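Local coordinates for protein type II restriction enzyme AgeI (Thalassobius gelatinovorus, PDB 5DWC) that cuts double-stranded DNA after the A of its recognition sequence 5'-ACCGGT-3', leaving fragments with terminal 5'-phosphates, at residues 113-118 with 141-146. Sequence-based numbering, arbitrary orientation.
Sequences IRLTAL and VDVMIE
R114 and E146 form a hydrogen-bonded pair between strand 113-117 and the antiparallel 143-146 part of strand 143-148. R114 N donates to E146 O (2.9 Å), and E146 N donates back to R114 O (2.8 Å). Their side chains run side by side. R114 NH2 makes a salt bridge to E146 OE1 at 3.1 Å, and R114 NE bonds the same E146 OE1 at 3.3 Å. Both come from the same face of the carboxylate, whose plane is tilted 46° from the guanidinium. CG of R114 is anti to the backbone N (chi1 176°), and the bend at chi3 (76°) brings NE round to the glutamate. D155 also binds R114, and R129 takes E146 OE2. With an alanine at this position, D155 would probably lose its salt bridge, and E146 would keep R129 but lose the arginine on OE1. The looser side is at R114 and T116, both partly exposed, where a water links E146 OE1, R114 O and T116 OG1; E146 itself is buried. The face of L115, V143 and I145 is apolar and closely packed, though A117 at its end is partly exposed. L115 CD2 lies 3.9 Å from I145 CG1. L108 of helix 88-108 backs I113 and L115. Past the strand end, L118 N bonds D142 O (2.6 Å), and D142 with V143 forms a classic beta bulge against I165. Strand 113-117 is outermost in the mixed four-stranded sheet, with 143-148 next, consistent with a PDDEXK nuclease core.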
ATOM      1  N   ILE A 113     -12.782  -6.510 -13.072  1.00 53.00           N
ATOM      2  CA  ILE A 113     -11.417  -6.116 -12.743  1.00 49.04           C
ATOM      3  C   ILE A 113     -10.853  -6.994 -11.631  1.00 49.73           C
ATOM      4  O   ILE A 113     -11.504  -7.205 -10.607  1.00 53.11           O
ATOM      5  CB  ILE A 113     -11.356  -4.637 -12.325  1.00 47.15           C
ATOM      6  CG1 ILE A 113     -11.876  -3.751 -13.461  1.00 47.24           C
ATOM      7  CG2 ILE A 113      -9.939  -4.245 -11.936  1.00 45.98           C
ATOM      8  CD1 ILE A 113     -12.168  -2.325 -13.046  1.00 45.92           C
ATOM      9  N   ARG A 114      -9.645  -7.506 -11.836  1.00 48.42           N
ATOM     10  CA  ARG A 114      -9.042  -8.435 -10.887  1.00 46.73           C
ATOM     11  C   ARG A 114      -7.619  -8.039 -10.501  1.00 43.14           C
ATOM     12  O   ARG A 114      -6.772  -7.809 -11.363  1.00 43.20           O
ATOM     13  CB  ARG A 114      -9.044  -9.849 -11.468  1.00 48.76           C
ATOM     14  CG  ARG A 114      -8.346 -10.877 -10.597  1.00 48.59           C
ATOM     15  CD  ARG A 114      -8.560 -12.282 -11.129  1.00 49.92           C
ATOM     16  NE  ARG A 114      -7.741 -12.565 -12.303  1.00 49.99           N
ATOM     17  CZ  ARG A 114      -7.909 -13.623 -13.089  1.00 51.10           C
ATOM     18  NH1 ARG A 114      -8.879 -14.491 -12.832  1.00 52.20           N
ATOM     19  NH2 ARG A 114      -7.117 -13.811 -14.134  1.00 51.64           N
ATOM     20  N   LEU A 115      -7.364  -7.964  -9.197  1.00 39.34           N
ATOM     21  CA  LEU A 115      -6.019  -7.701  -8.697  1.00 35.95           C
ATOM     22  C   LEU A 115      -5.315  -9.011  -8.360  1.00 35.56           C
ATOM     23  O   LEU A 115      -5.962 -10.022  -8.090  1.00 38.12           O
ATOM     24  CB  LEU A 115      -6.058  -6.794  -7.462  1.00 31.37           C
ATOM     25  CG  LEU A 115      -6.613  -5.379  -7.631  1.00 27.96           C
ATOM     26  CD1 LEU A 115      -6.353  -4.554  -6.379  1.00 24.17           C
ATOM     27  CD2 LEU A 115      -6.025  -4.700  -8.857  1.00 27.64           C
ATOM     28  N   THR A 116      -3.988  -8.988  -8.386  1.00 34.04           N
ATOM     29  CA  THR A 116      -3.198 -10.166  -8.052  1.00 33.97           C
ATOM     30  C   THR A 116      -1.837  -9.755  -7.506  1.00 33.16           C
ATOM     31  O   THR A 116      -1.011  -9.200  -8.229  1.00 31.93           O
ATOM     32  CB  THR A 116      -2.997 -11.089  -9.272  1.00 35.35           C
ATOM     33  OG1 THR A 116      -4.263 -11.373  -9.878  1.00 34.45           O
ATOM     34  CG2 THR A 116      -2.334 -12.394  -8.851  1.00 36.85           C
ATOM     35  N   ALA A 117      -1.610 -10.028  -6.224  1.00 33.57           N
ATOM     36  CA  ALA A 117      -0.350  -9.678  -5.581  1.00 33.97           C
ATOM     37  C   ALA A 117       0.811 -10.457  -6.188  1.00 34.33           C
ATOM     38  O   ALA A 117       0.669 -11.626  -6.543  1.00 35.21           O
ATOM     39  CB  ALA A 117      -0.433  -9.930  -4.084  1.00 34.32           C
ATOM     40  N   LEU A 118       1.959  -9.800  -6.312  1.00 35.53           N
ATOM     41  CA  LEU A 118       3.147 -10.440  -6.856  1.00 34.24           C
ATOM     42  C   LEU A 118       4.268 -10.436  -5.828  1.00 36.41           C
ATOM     43  O   LEU A 118       4.722  -9.377  -5.394  1.00 35.81           O
ATOM     44  CB  LEU A 118       3.597  -9.740  -8.138  1.00 33.57           C
ATOM     45  CG  LEU A 118       2.553  -9.632  -9.252  1.00 34.23           C
ATOM     46  CD1 LEU A 118       3.114  -8.859 -10.436  1.00 32.84           C
ATOM     47  CD2 LEU A 118       2.075 -11.012  -9.679  1.00 36.40           C
ATOM     48  N   VAL A 141       7.133  -4.930 -10.402  1.00 44.86           N
ATOM     49  CA  VAL A 141       5.717  -4.703 -10.121  1.00 39.36           C
ATOM     50  C   VAL A 141       5.220  -5.504  -8.921  1.00 34.41           C
ATOM     51  O   VAL A 141       5.504  -6.695  -8.791  1.00 33.52           O
ATOM     52  CB  VAL A 141       4.838  -5.043 -11.340  1.00 36.94           C
ATOM     53  CG1 VAL A 141       3.365  -4.855 -10.996  1.00 36.26           C
ATOM     54  CG2 VAL A 141       5.216  -4.179 -12.527  1.00 35.95           C
ATOM     55  N   ASP A 142       4.459  -4.835  -8.059  1.00 32.14           N
ATOM     56  CA  ASP A 142       3.951  -5.437  -6.833  1.00 29.50           C
ATOM     57  C   ASP A 142       2.569  -6.069  -7.007  1.00 29.46           C
ATOM     58  O   ASP A 142       2.353  -7.217  -6.618  1.00 29.78           O
ATOM     59  CB  ASP A 142       3.911  -4.391  -5.720  1.00 28.23           C
ATOM     60  CG  ASP A 142       5.295  -3.917  -5.323  1.00 25.79           C
ATOM     61  OD1 ASP A 142       6.267  -4.671  -5.551  1.00 26.10           O
ATOM     62  OD2 ASP A 142       5.417  -2.799  -4.782  1.00 25.10           O
ATOM     63  N   VAL A 143       1.629  -5.326  -7.583  1.00 29.63           N
ATOM     64  CA  VAL A 143       0.284  -5.851  -7.806  1.00 29.85           C
ATOM     65  C   VAL A 143      -0.146  -5.681  -9.261  1.00 30.67           C
ATOM     66  O   VAL A 143      -0.123  -4.575  -9.798  1.00 30.99           O
ATOM     67  CB  VAL A 143      -0.758  -5.168  -6.892  1.00 29.20           C
ATOM     68  CG1 VAL A 143      -2.136  -5.770  -7.119  1.00 29.71           C
ATOM     69  CG2 VAL A 143      -0.357  -5.289  -5.428  1.00 27.48           C
ATOM     70  N   MET A 144      -0.542  -6.782  -9.891  1.00 31.75           N
ATOM     71  CA  MET A 144      -0.971  -6.765 -11.287  1.00 32.79           C
ATOM     72  C   MET A 144      -2.470  -6.496 -11.422  1.00 33.81           C
ATOM     73  O   MET A 144      -3.275  -6.997 -10.637  1.00 33.97           O
ATOM     74  CB  MET A 144      -0.607  -8.092 -11.966  1.00 33.44           C
ATOM     75  CG  MET A 144      -1.674  -8.633 -12.901  1.00 34.91           C
ATOM     76  SD  MET A 144      -1.357 -10.325 -13.437  1.00 70.91           S
ATOM     77  CE  MET A 144      -0.336 -10.026 -14.890  1.00 39.98           C
ATOM     78  N   ILE A 145      -2.838  -5.700 -12.420  1.00 33.79           N
ATOM     79  CA  ILE A 145      -4.243  -5.407 -12.685  1.00 34.81           C
ATOM     80  C   ILE A 145      -4.712  -6.084 -13.969  1.00 40.44           C
ATOM     81  O   ILE A 145      -4.156  -5.854 -15.043  1.00 41.53           O
ATOM     82  CB  ILE A 145      -4.497  -3.895 -12.801  1.00 31.78           C
ATOM     83  CG1 ILE A 145      -3.761  -3.141 -11.691  1.00 28.98           C
ATOM     84  CG2 ILE A 145      -5.989  -3.604 -12.762  1.00 33.14           C
ATOM     85  CD1 ILE A 145      -3.798  -1.637 -11.852  1.00 26.99           C
ATOM     86  N   GLU A 146      -5.741  -6.918 -13.851  1.00 46.42           N
ATOM     87  CA  GLU A 146      -6.304  -7.611 -15.004  1.00 49.26           C
ATOM     88  C   GLU A 146      -7.773  -7.253 -15.200  1.00 52.35           C
ATOM     89  O   GLU A 146      -8.416  -6.720 -14.295  1.00 53.42           O
ATOM     90  CB  GLU A 146      -6.136  -9.125 -14.852  1.00 50.35           C
ATOM     91  CG  GLU A 146      -4.738  -9.620 -15.184  1.00 49.97           C
ATOM     92  CD  GLU A 146      -4.545 -11.087 -14.860  1.00 49.83           C
ATOM     93  OE1 GLU A 146      -5.028 -11.526 -13.795  1.00 48.99           O
ATOM     94  OE2 GLU A 146      -3.913 -11.801 -15.667  1.00 50.01           O
TER
HETATM   95  O   HOH W   1      -4.652  -9.588 -11.992  1.00 37.72           O